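Local coordinates for protein BauA (Acinetobacter baumannii, PDB 6HCP) that serves as a TonB-dependent outer-membrane transporter that takes up ferric preacinetobactin, carrying siderophore-bound iron across the outer membrane, at residues V361-V366 and D427-A432; D434-T439 and V468-K473; E314-G319 and Q338-V343; D377-R382 and P410-H415. All coordinates share one frame; numbering follows the deposited sequence.

Interaction 1 (V361-V366 and D427-A432)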
# COMPACT_ATOMS: atom_id res chain seq x y z
N VAL A 361 8.49 -46.70 -42.07
CA VAL A 361 9.21 -45.73 -41.21
C VAL A 361 9.49 -44.46 -42.00
O VAL A 361 10.05 -44.52 -43.08
CB VAL A 361 10.50 -46.34 -40.65
CG1 VAL A 361 11.25 -45.35 -39.77
CG2 VAL A 361 10.22 -47.63 -39.90
N LYS A 362 9.02 -43.32 -41.50
CA LYS A 362 9.22 -42.04 -42.12
C LYS A 362 10.47 -41.37 -41.51
O LYS A 362 10.66 -41.40 -40.30
CB LYS A 362 8.00 -41.15 -41.92
CG LYS A 362 6.74 -41.61 -42.64
CD LYS A 362 5.56 -40.68 -42.41
CE LYS A 362 4.29 -41.20 -43.05
NZ LYS A 362 3.09 -40.80 -42.27
N HIS A 363 11.25 -40.73 -42.36
CA HIS A 363 12.49 -40.05 -41.99
C HIS A 363 12.37 -38.57 -42.31
O HIS A 363 11.98 -38.18 -43.42
CB HIS A 363 13.70 -40.67 -42.71
CG HIS A 363 13.99 -42.09 -42.34
ND1 HIS A 363 15.14 -42.44 -41.66
CD2 HIS A 363 13.35 -43.25 -42.64
CE1 HIS A 363 15.18 -43.75 -41.51
NE2 HIS A 363 14.04 -44.27 -42.03
N GLN A 364 12.73 -37.74 -41.32
CA GLN A 364 12.88 -36.30 -41.51
C GLN A 364 14.25 -35.91 -40.96
O GLN A 364 14.52 -36.18 -39.79
CB GLN A 364 11.82 -35.55 -40.70
CG GLN A 364 11.07 -34.46 -41.43
CD GLN A 364 9.87 -34.08 -40.59
OE1 GLN A 364 8.78 -34.64 -40.76
NE2 GLN A 364 10.13 -33.38 -39.50
N TRP A 365 15.12 -35.39 -41.83
CA TRP A 365 16.51 -35.18 -41.48
C TRP A 365 16.88 -33.73 -41.74
O TRP A 365 16.24 -33.03 -42.54
CB TRP A 365 17.43 -36.15 -42.25
CG TRP A 365 17.34 -35.97 -43.73
CD1 TRP A 365 16.50 -36.63 -44.57
CD2 TRP A 365 18.09 -35.05 -44.55
NE1 TRP A 365 16.66 -36.18 -45.85
CE2 TRP A 365 17.62 -35.20 -45.87
CE3 TRP A 365 19.10 -34.12 -44.30
CZ2 TRP A 365 18.14 -34.47 -46.94
CZ3 TRP A 365 19.59 -33.37 -45.35
CH2 TRP A 365 19.11 -33.54 -46.65
N VAL A 366 17.99 -33.31 -41.11
CA VAL A 366 18.55 -32.02 -41.32
C VAL A 366 20.08 -32.13 -41.21
O VAL A 366 20.59 -32.91 -40.41
CB VAL A 366 17.99 -31.01 -40.30
CG1 VAL A 366 18.12 -31.51 -38.88
CG2 VAL A 366 18.63 -29.64 -40.45
N ASP A 427 18.48 -37.17 -37.78
CA ASP A 427 17.35 -37.83 -38.41
C ASP A 427 16.33 -38.15 -37.33
O ASP A 427 16.69 -38.64 -36.26
CB ASP A 427 17.79 -39.11 -39.12
CG ASP A 427 16.71 -39.79 -39.97
OD1 ASP A 427 15.75 -39.10 -40.38
OD2 ASP A 427 16.92 -40.99 -40.32
N THR A 428 15.06 -37.87 -37.65
CA THR A 428 13.95 -38.31 -36.83
C THR A 428 13.20 -39.41 -37.60
O THR A 428 12.70 -39.17 -38.69
CB THR A 428 12.99 -37.16 -36.47
OG1 THR A 428 13.68 -36.15 -35.73
CG2 THR A 428 11.82 -37.64 -35.64
N LEU A 429 13.21 -40.62 -37.03
CA LEU A 429 12.54 -41.77 -37.55
C LEU A 429 11.18 -41.89 -36.86
O LEU A 429 11.15 -42.04 -35.63
CB LEU A 429 13.38 -43.02 -37.28
CG LEU A 429 14.73 -43.10 -37.98
CD1 LEU A 429 15.78 -42.23 -37.29
CD2 LEU A 429 15.22 -44.53 -38.00
N SER A 430 10.10 -41.93 -37.65
CA SER A 430 8.71 -42.05 -37.12
C SER A 430 8.11 -43.40 -37.53
O SER A 430 8.03 -43.68 -38.72
CB SER A 430 7.84 -40.93 -37.60
OG SER A 430 8.38 -39.68 -37.25
N PHE A 431 7.84 -44.24 -36.51
CA PHE A 431 7.30 -45.59 -36.61
C PHE A 431 5.81 -45.57 -36.23
O PHE A 431 5.38 -44.70 -35.45
CB PHE A 431 7.98 -46.54 -35.62
CG PHE A 431 9.49 -46.62 -35.70
CD1 PHE A 431 10.28 -45.62 -35.16
CD2 PHE A 431 10.11 -47.74 -36.24
CE1 PHE A 431 11.66 -45.77 -35.10
CE2 PHE A 431 11.49 -47.86 -36.25
CZ PHE A 431 12.27 -46.86 -35.70
N ALA A 432 5.06 -46.56 -36.72
CA ALA A 432 3.73 -46.93 -36.19
C ALA A 432 2.76 -45.75 -36.34
O ALA A 432 2.22 -45.25 -35.35
CB ALA A 432 3.84 -47.35 -34.76
O HOH W 1 14.98 -34.50 -37.66

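Interaction 2 (D434-T439 and V468-K473)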
# COMPACT_ATOMS: atom_id res chain seq x y z
N ASP A 434 3.44 -42.66 -36.83
CA ASP A 434 3.97 -41.44 -36.23
C ASP A 434 3.76 -41.43 -34.71
O ASP A 434 4.06 -40.43 -34.06
CB ASP A 434 3.37 -40.20 -36.91
CG ASP A 434 3.83 -40.03 -38.35
OD1 ASP A 434 4.73 -40.80 -38.77
OD2 ASP A 434 3.24 -39.20 -39.05
N LYS A 435 3.49 -42.60 -34.12
CA LYS A 435 3.26 -42.67 -32.68
C LYS A 435 4.58 -42.84 -31.91
O LYS A 435 4.58 -42.75 -30.69
CB LYS A 435 2.27 -43.80 -32.34
CG LYS A 435 0.83 -43.50 -32.73
CD LYS A 435 -0.17 -44.47 -32.14
CE LYS A 435 -0.10 -45.85 -32.75
NZ LYS A 435 -1.43 -46.50 -32.78
N VAL A 436 5.63 -43.29 -32.60
CA VAL A 436 6.94 -43.47 -31.98
C VAL A 436 7.97 -42.74 -32.83
O VAL A 436 8.03 -42.94 -34.04
CB VAL A 436 7.31 -44.96 -31.81
CG1 VAL A 436 8.67 -45.12 -31.13
CG2 VAL A 436 6.25 -45.72 -31.04
N GLN A 437 8.65 -41.76 -32.22
CA GLN A 437 9.54 -40.85 -32.96
C GLN A 437 10.92 -40.83 -32.29
O GLN A 437 11.03 -40.51 -31.10
CB GLN A 437 8.94 -39.45 -33.00
CG GLN A 437 7.62 -39.40 -33.75
CD GLN A 437 6.96 -38.04 -33.67
OE1 GLN A 437 7.62 -37.00 -33.64
NE2 GLN A 437 5.63 -38.05 -33.70
N LEU A 438 11.92 -41.36 -33.00
CA LEU A 438 13.30 -41.47 -32.50
C LEU A 438 14.17 -40.48 -33.25
O LEU A 438 14.26 -40.53 -34.48
CB LEU A 438 13.81 -42.89 -32.71
CG LEU A 438 15.30 -43.10 -32.41
CD1 LEU A 438 15.58 -42.96 -30.94
CD2 LEU A 438 15.75 -44.47 -32.90
N THR A 439 14.80 -39.56 -32.50
CA THR A 439 15.71 -38.58 -33.09
C THR A 439 17.14 -38.95 -32.67
O THR A 439 17.38 -39.25 -31.52
CB THR A 439 15.33 -37.15 -32.67
OG1 THR A 439 14.03 -36.83 -33.14
CG2 THR A 439 16.29 -36.11 -33.20
N VAL A 468 20.25 -38.07 -28.55
CA VAL A 468 19.21 -39.01 -28.89
C VAL A 468 17.96 -38.68 -28.08
O VAL A 468 18.04 -38.27 -26.92
CB VAL A 468 19.67 -40.46 -28.66
CG1 VAL A 468 20.15 -40.68 -27.24
CG2 VAL A 468 18.58 -41.46 -29.00
N ALA A 469 16.81 -38.76 -28.72
CA ALA A 469 15.56 -38.50 -28.05
C ALA A 469 14.49 -39.46 -28.59
O ALA A 469 14.48 -39.81 -29.77
CB ALA A 469 15.15 -37.07 -28.29
N LEU A 470 13.60 -39.89 -27.69
CA LEU A 470 12.53 -40.80 -28.04
C LEU A 470 11.22 -40.21 -27.53
O LEU A 470 11.13 -39.82 -26.35
CB LEU A 470 12.81 -42.16 -27.40
CG LEU A 470 11.74 -43.23 -27.60
CD1 LEU A 470 11.54 -43.50 -29.09
CD2 LEU A 470 12.12 -44.49 -26.85
N LEU A 471 10.22 -40.16 -28.41
CA LEU A 471 8.91 -39.72 -28.04
C LEU A 471 7.86 -40.77 -28.46
O LEU A 471 7.89 -41.25 -29.58
CB LEU A 471 8.62 -38.39 -28.71
CG LEU A 471 7.28 -37.79 -28.28
CD1 LEU A 471 7.42 -36.33 -27.92
CD2 LEU A 471 6.22 -38.02 -29.35
N ILE A 472 7.00 -41.14 -27.51
CA ILE A 472 5.90 -42.06 -27.73
C ILE A 472 4.57 -41.33 -27.47
O ILE A 472 4.34 -40.80 -26.37
CB ILE A 472 6.03 -43.31 -26.86
CG1 ILE A 472 7.33 -44.07 -27.15
CG2 ILE A 472 4.80 -44.19 -27.02
CD1 ILE A 472 7.68 -45.11 -26.11
N LYS A 473 3.73 -41.27 -28.50
CA LYS A 473 2.38 -40.76 -28.38
C LYS A 473 1.48 -41.88 -27.86
O LYS A 473 1.01 -42.68 -28.64
CB LYS A 473 1.91 -40.20 -29.72
CG LYS A 473 2.75 -39.06 -30.27
CD LYS A 473 2.37 -38.60 -31.65
CE LYS A 473 1.14 -37.71 -31.68
NZ LYS A 473 1.46 -36.33 -31.25

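Interaction 3 (E314-G319 and Q338-V343). With EDO (1,2-ethanediol), chain J.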
# COMPACT_ATOMS: atom_id res chain seq x y z
N GLU A 314 28.10 -1.86 -27.87
CA GLU A 314 28.98 -0.92 -27.20
C GLU A 314 28.49 -0.78 -25.76
O GLU A 314 27.36 -0.33 -25.56
CB GLU A 314 28.96 0.44 -27.91
CG GLU A 314 29.46 0.38 -29.35
CD GLU A 314 29.34 1.71 -30.09
OE1 GLU A 314 28.94 2.70 -29.47
OE2 GLU A 314 29.77 1.76 -31.25
N TYR A 315 29.32 -1.23 -24.82
CA TYR A 315 29.02 -1.26 -23.41
C TYR A 315 29.91 -0.26 -22.69
O TYR A 315 31.12 -0.28 -22.86
CB TYR A 315 29.25 -2.65 -22.82
CG TYR A 315 29.01 -2.78 -21.34
CD1 TYR A 315 27.74 -3.03 -20.84
CD2 TYR A 315 30.06 -2.75 -20.45
CE1 TYR A 315 27.53 -3.20 -19.47
CE2 TYR A 315 29.87 -2.93 -19.09
CZ TYR A 315 28.59 -3.13 -18.59
OH TYR A 315 28.42 -3.31 -17.25
N LYS A 316 29.31 0.47 -21.74
CA LYS A 316 30.04 1.39 -20.89
C LYS A 316 29.47 1.35 -19.47
O LYS A 316 28.26 1.35 -19.28
CB LYS A 316 29.92 2.82 -21.44
CG LYS A 316 30.57 3.05 -22.80
CD LYS A 316 30.33 4.48 -23.29
CE LYS A 316 31.17 4.86 -24.49
NZ LYS A 316 30.90 3.94 -25.61
N TYR A 317 30.36 1.33 -18.48
CA TYR A 317 29.99 1.25 -17.08
C TYR A 317 30.92 2.14 -16.27
O TYR A 317 32.14 1.99 -16.32
CB TYR A 317 30.06 -0.20 -16.56
CG TYR A 317 29.72 -0.34 -15.10
CD1 TYR A 317 30.66 -0.07 -14.12
CD2 TYR A 317 28.51 -0.86 -14.69
CE1 TYR A 317 30.37 -0.24 -12.77
CE2 TYR A 317 28.19 -1.00 -13.35
CZ TYR A 317 29.12 -0.67 -12.38
OH TYR A 317 28.84 -0.85 -11.05
N ASN A 318 30.32 3.01 -15.45
CA ASN A 318 31.06 3.88 -14.53
C ASN A 318 30.36 3.80 -13.17
O ASN A 318 29.21 4.20 -13.06
CB ASN A 318 31.03 5.31 -15.06
CG ASN A 318 31.87 6.29 -14.27
OD1 ASN A 318 32.81 5.90 -13.58
ND2 ASN A 318 31.71 7.57 -14.60
N GLY A 319 31.03 3.26 -12.17
CA GLY A 319 30.38 3.04 -10.89
C GLY A 319 31.22 2.23 -9.94
O GLY A 319 32.46 2.28 -9.98
N GLN A 338 35.79 1.49 -13.84
CA GLN A 338 35.22 1.82 -15.13
C GLN A 338 35.55 0.69 -16.11
O GLN A 338 36.66 0.15 -16.10
CB GLN A 338 35.77 3.15 -15.64
CG GLN A 338 35.47 4.32 -14.72
CD GLN A 338 35.95 5.65 -15.26
OE1 GLN A 338 36.67 5.72 -16.26
NE2 GLN A 338 35.40 6.73 -14.73
N LEU A 339 34.58 0.37 -16.96
CA LEU A 339 34.75 -0.65 -17.98
C LEU A 339 34.02 -0.21 -19.24
O LEU A 339 32.92 0.34 -19.18
CB LEU A 339 34.19 -1.98 -17.46
CG LEU A 339 34.15 -3.13 -18.47
CD1 LEU A 339 35.55 -3.49 -18.95
CD2 LEU A 339 33.48 -4.36 -17.86
N ALA A 340 34.64 -0.44 -20.39
CA ALA A 340 33.94 -0.30 -21.66
C ALA A 340 34.44 -1.41 -22.57
O ALA A 340 35.60 -1.85 -22.44
CB ALA A 340 34.14 1.06 -22.29
N PHE A 341 33.54 -1.92 -23.40
CA PHE A 341 33.97 -2.82 -24.46
C PHE A 341 33.07 -2.63 -25.68
O PHE A 341 31.91 -2.21 -25.59
CB PHE A 341 34.06 -4.27 -23.95
CG PHE A 341 32.74 -4.90 -23.55
CD1 PHE A 341 31.88 -5.43 -24.50
CD2 PHE A 341 32.38 -4.96 -22.22
CE1 PHE A 341 30.67 -6.00 -24.12
CE2 PHE A 341 31.19 -5.55 -21.83
CZ PHE A 341 30.33 -6.06 -22.78
N ASP A 342 33.68 -2.85 -26.84
CA ASP A 342 33.01 -2.81 -28.13
C ASP A 342 33.21 -4.18 -28.78
O ASP A 342 34.35 -4.67 -28.80
CB ASP A 342 33.60 -1.74 -29.05
CG ASP A 342 33.52 -0.32 -28.51
OD1 ASP A 342 32.55 -0.02 -27.80
OD2 ASP A 342 34.52 0.42 -28.66
N VAL A 343 32.14 -4.77 -29.29
CA VAL A 343 32.26 -6.09 -29.92
C VAL A 343 31.46 -6.11 -31.23
O VAL A 343 30.33 -5.59 -31.32
CB VAL A 343 31.92 -7.22 -28.94
CG1 VAL A 343 30.73 -6.91 -28.08
CG2 VAL A 343 31.77 -8.59 -29.60
C1 EDO J . 30.85 -6.85 -17.15
O1 EDO J . 31.92 -7.75 -16.84
C2 EDO J . 30.32 -6.29 -15.84
O2 EDO J . 30.40 -4.86 -15.80
O HOH W 2 31.91 1.05 -25.36

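Interaction 4 (D377-R382 and P410-H415)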
# COMPACT_ATOMS: atom_id res chain seq x y z
N ASP A 377 37.24 -5.04 -28.33
CA ASP A 377 38.18 -4.22 -27.60
C ASP A 377 37.63 -3.94 -26.20
O ASP A 377 36.48 -3.54 -26.07
CB ASP A 377 38.39 -2.89 -28.34
CG ASP A 377 39.13 -3.05 -29.66
OD1 ASP A 377 40.09 -3.82 -29.69
OD2 ASP A 377 38.70 -2.42 -30.64
N ASP A 378 38.48 -4.12 -25.19
CA ASP A 378 38.18 -3.82 -23.82
C ASP A 378 38.98 -2.59 -23.37
O ASP A 378 40.17 -2.48 -23.66
CB ASP A 378 38.54 -4.99 -22.91
CG ASP A 378 37.47 -6.06 -22.84
OD1 ASP A 378 37.17 -6.67 -23.88
OD2 ASP A 378 37.02 -6.32 -21.73
N TYR A 379 38.35 -1.79 -22.51
CA TYR A 379 38.91 -0.61 -21.88
C TYR A 379 38.53 -0.66 -20.40
O TYR A 379 37.45 -1.15 -20.06
CB TYR A 379 38.30 0.66 -22.46
CG TYR A 379 38.40 0.81 -23.95
CD1 TYR A 379 37.59 0.07 -24.79
CD2 TYR A 379 39.30 1.70 -24.52
CE1 TYR A 379 37.68 0.18 -26.17
CE2 TYR A 379 39.44 1.79 -25.90
CZ TYR A 379 38.62 1.04 -26.72
OH TYR A 379 38.71 1.17 -28.08
N GLY A 380 39.40 -0.16 -19.52
CA GLY A 380 38.97 -0.04 -18.15
C GLY A 380 40.00 0.51 -17.19
O GLY A 380 41.19 0.57 -17.48
N TYR A 381 39.50 0.90 -16.01
CA TYR A 381 40.29 1.13 -14.81
C TYR A 381 39.82 0.16 -13.73
O TYR A 381 38.65 0.20 -13.31
CB TYR A 381 40.08 2.53 -14.24
CG TYR A 381 40.66 3.67 -15.04
CD1 TYR A 381 42.03 3.85 -15.13
CD2 TYR A 381 39.84 4.69 -15.47
CE1 TYR A 381 42.57 4.97 -15.76
CE2 TYR A 381 40.35 5.81 -16.11
CZ TYR A 381 41.71 5.95 -16.24
OH TYR A 381 42.17 7.08 -16.83
N ARG A 382 40.77 -0.57 -13.16
CA ARG A 382 40.58 -1.24 -11.91
C ARG A 382 40.71 -0.22 -10.77
O ARG A 382 40.10 -0.37 -9.73
CB ARG A 382 41.59 -2.38 -11.76
CG ARG A 382 41.13 -3.49 -10.82
CD ARG A 382 42.18 -4.58 -10.57
NE ARG A 382 43.45 -4.05 -10.08
CZ ARG A 382 43.70 -3.73 -8.81
NH1 ARG A 382 42.81 -3.96 -7.87
NH2 ARG A 382 44.85 -3.15 -8.50
N PRO A 410 38.22 5.43 -19.57
CA PRO A 410 38.96 4.19 -19.33
C PRO A 410 39.95 3.92 -20.47
O PRO A 410 39.61 4.10 -21.63
CB PRO A 410 37.85 3.14 -19.28
CG PRO A 410 36.79 3.71 -20.20
CD PRO A 410 36.81 5.20 -19.89
N PRO A 411 41.24 3.64 -20.18
CA PRO A 411 42.21 3.36 -21.25
C PRO A 411 42.02 1.97 -21.88
O PRO A 411 41.56 1.03 -21.21
CB PRO A 411 43.55 3.43 -20.51
CG PRO A 411 43.21 2.99 -19.11
CD PRO A 411 41.84 3.57 -18.84
N PHE A 412 42.48 1.83 -23.13
CA PHE A 412 42.47 0.57 -23.86
C PHE A 412 43.28 -0.49 -23.12
O PHE A 412 44.37 -0.22 -22.59
CB PHE A 412 42.97 0.79 -25.28
CG PHE A 412 43.19 -0.49 -26.05
CD1 PHE A 412 42.11 -1.23 -26.52
CD2 PHE A 412 44.46 -1.03 -26.17
CE1 PHE A 412 42.31 -2.41 -27.22
CE2 PHE A 412 44.66 -2.22 -26.86
CZ PHE A 412 43.59 -2.91 -27.37
N LEU A 413 42.71 -1.70 -22.99
CA LEU A 413 43.36 -2.78 -22.27
C LEU A 413 43.84 -3.85 -23.27
O LEU A 413 44.99 -4.23 -23.23
CB LEU A 413 42.40 -3.39 -21.25
CG LEU A 413 41.99 -2.48 -20.09
CD1 LEU A 413 41.00 -3.18 -19.17
CD2 LEU A 413 43.20 -2.00 -19.31
N PHE A 414 42.94 -4.40 -24.08
CA PHE A 414 43.33 -5.53 -24.97
C PHE A 414 42.25 -5.75 -26.03
O PHE A 414 41.09 -5.36 -25.88
CB PHE A 414 43.60 -6.80 -24.17
CG PHE A 414 42.43 -7.31 -23.36
CD1 PHE A 414 41.50 -8.16 -23.93
CD2 PHE A 414 42.28 -6.98 -22.02
CE1 PHE A 414 40.42 -8.62 -23.20
CE2 PHE A 414 41.18 -7.40 -21.31
CZ PHE A 414 40.25 -8.22 -21.89
N HIS A 415 42.71 -6.35 -27.14
CA HIS A 415 41.90 -6.82 -28.22
C HIS A 415 41.70 -8.33 -28.02
O HIS A 415 42.60 -9.00 -27.55
CB HIS A 415 42.58 -6.50 -29.55
CG HIS A 415 41.76 -6.82 -30.74
ND1 HIS A 415 40.70 -6.01 -31.14
CD2 HIS A 415 41.77 -7.89 -31.59
CE1 HIS A 415 40.12 -6.55 -32.20
NE2 HIS A 415 40.73 -7.71 -32.47
O HOH W 3 38.82 -7.39 -25.84

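Interaction 1 (V361-V366 and D427-A432)
His363 and Asp427 meet through a His-carboxylate hydrogen bond in which ND1 gives its N-H to OD2 at 2.7 Å. The carboxylate offers its syn lone pair and lies almost in the plane of the imidazole, 23° away from it; with CG of Asp427 anti to the backbone N (chi1 -172°), the group reaches over to the ring. NE2 of the same ring is bonded to Thr358, so both nitrogens are engaged and the ring's rotation is fixed. In the backbone, Lys362 with Ser430 and Gln364 with Thr428 form hydrogen-bonded pairs of an antiparallel sheet, with Ser430 N 2.8 Å from Lys362 O. A water donates to Gln364 O at 2.8 Å and also meets Thr428 OG1, which is bonded in addition to Thr439. Packing takes over farther out. Leu429 CD2 rests 3.6 Å from His363 CE1, while Val361 places CG1 over the centre of the Phe431 ring and CG2 3.7 Å from Phe431 CD2. Trp365, on the same face as His363, touches a bound detergent, consistent with the lipid-facing side of a barrel wall. Strand 331-358 flanks 361-366, and strand 436-451 continues the wall beyond 427-431.

Interaction 2 (D434-T439 and V468-K473)
Val436 with Ile472 and Leu438 with Leu470 are non-hydrogen-bonded pairs in a beta hairpin of the barrel wall, formed by strands 436-451 and 461-473. Hydrogen-bonded pairs come between and beyond them: Gln437 and Leu471 exchange two bonds, with Gln437 N 2.8 Å from Leu471 O, and Thr439 and Ala469 do the same. Just before the strand, Lys435 O accepts a hydrogen bond from Lys473 N at 2.8 Å, and Lys435 and Val436 both face Phe431 in a classic beta bulge. Val436, Leu438, Leu470 and Ile472 make one face apolar. Leu470 CD1 packs 3.9 Å from Val436 CG1, and Leu438 CD1 lies 3.9 Å from Val468 CG2; both leucines have CG anti to the backbone N (chi1 177° in Leu470), which swings their methyls over the partner strand. Leu470 also touches detergent, as expected of a membrane-facing surface. The opposite face, with Gln437 and Leu471, meets the plug, whose Asp59 packs on Gln437 and forms a salt bridge with Lys473. The aliphatic part of Lys473 crosses the Gln437 amide, its CD 3.9 Å from NE2. Gln437 NE2 donates to Asp434 O at 2.9 Å, along a nearly straight line (169°) in the plane of its own amide.

Interaction 3 (E314-G319 and Q338-V343)
Segments 314-318 and 338-343 run almost exactly antiparallel (178°), with Tyr315 opposite Phe341 and Tyr317 opposite Leu339 as hydrogen-bonded pairs. Tyr315 and Phe341 carry the packing. Tyr315 CB sits over one face of the Phe341 ring, 3.6 Å from its centroid, in a CH-pi contact, while the two rings, with planes 22° apart, are slid so far that they barely overlap. Phe341 takes the crowded first torsion, CG between the backbone N and the carbonyl carbon, and this brings its ring up to the tyrosine, with CE2 3.3 Å from Tyr315 CD2. Tyr315 OH accepts a hydrogen bond from O2 of an ethanediol, probably from the crystallisation liquor, at 2.9 Å; the diol is also hydrogen-bonded to Arg256. In a TonB-dependent receptor the barrel encloses a plug, and this aromatic face looks toward it: Tyr128 meets Tyr315 edge-to-face, and Phe127 lies against Phe341. The other face is mostly polar. Gln338 NE2 donates to Asn318 OD1 at 3.0 Å, but the bond is bent, the donor stands well above the Asn318 carbonyl plane, off its lone pairs, and the two amides are nearly perpendicular (89°). NE2 is also bonded to Glu407 O, and Asn318 ND2 reaches Pro406 O. Farther along, a water accepts from Lys316 NZ at 3.1 Å and lies 2.7 Å from Asp342 OD1, bridging charged groups that do not touch directly.

Interaction 4 (D377-R382 and P410-H415)
Phe412 turns its edge to the face of Tyr379 in a T-shaped pair, with ring planes 73° apart and centroids separated by 5.7 Å. Phe412 CD1 lies over the tyrosine, CG being anti to the backbone N, and the next atom along the same edge, CE1, comes 3.6 Å from Asp377 OD1. That same oxygen accepts a hydrogen bond from His415 ND1 at 2.7 Å. The bond lies in the imidazole plane but meets the oxygen from above the plane of the carboxylate. On the opposite face of the sheet the arrangement is stacked instead: Asp378 and Phe414 lie side by side, carboxylate and ring only 15° from parallel, with Asp378 CB 4.0 Å from the ring centroid. A torsion that sets Phe414 CG between its backbone N and carbonyl carbon (chi1 60°) brings the ring there. Asp378 OD1 is bonded to Gln376 NE2, and a water links it to Phe414 O. In the barrel wall, where strands 361-381 and 412-431 pair, the backbone pairing is interrupted by a classic beta bulge: Leu413 and Phe414 both face Asp378, whose O accepts hydrogen bonds from Leu413 N at 2.7 Å and, weakly, Phe414 N at 3.4 Å. The register shifts by one residue, and Gly380 N then bonds Pro411 O. Leu413 extends across to the facing strand, with CD1 3.4 Å from Gly380 N. Strand 331-358 borders 377-381 on its other side. At the end of 377-381, Pro411 rests on the Tyr381 ring in a CH-pi contact, its CD over the ring centre and 3.5 Å from the centroid.

In the fold
The four contacts all belong to the antiparallel wall of the beta-barrel and form two groups. Interactions 1 and 2 adjoin, centres 9 Å apart, because strands 412-431 and 436-451 are neighbours; interactions 3 and 4 adjoin at the same spacing through strands 331-358 and 361-381. Interactions 1 and 4 use the same two strands at places whose centres are about 52 Å apart, so one long strand pair spans the distance between the groups. Along the chain interaction 3 comes first, interaction 4 falls within the span bracketed by interaction 1, and interaction 2 follows. Paired strands thus connect distant parts of the wall that surrounds the plug.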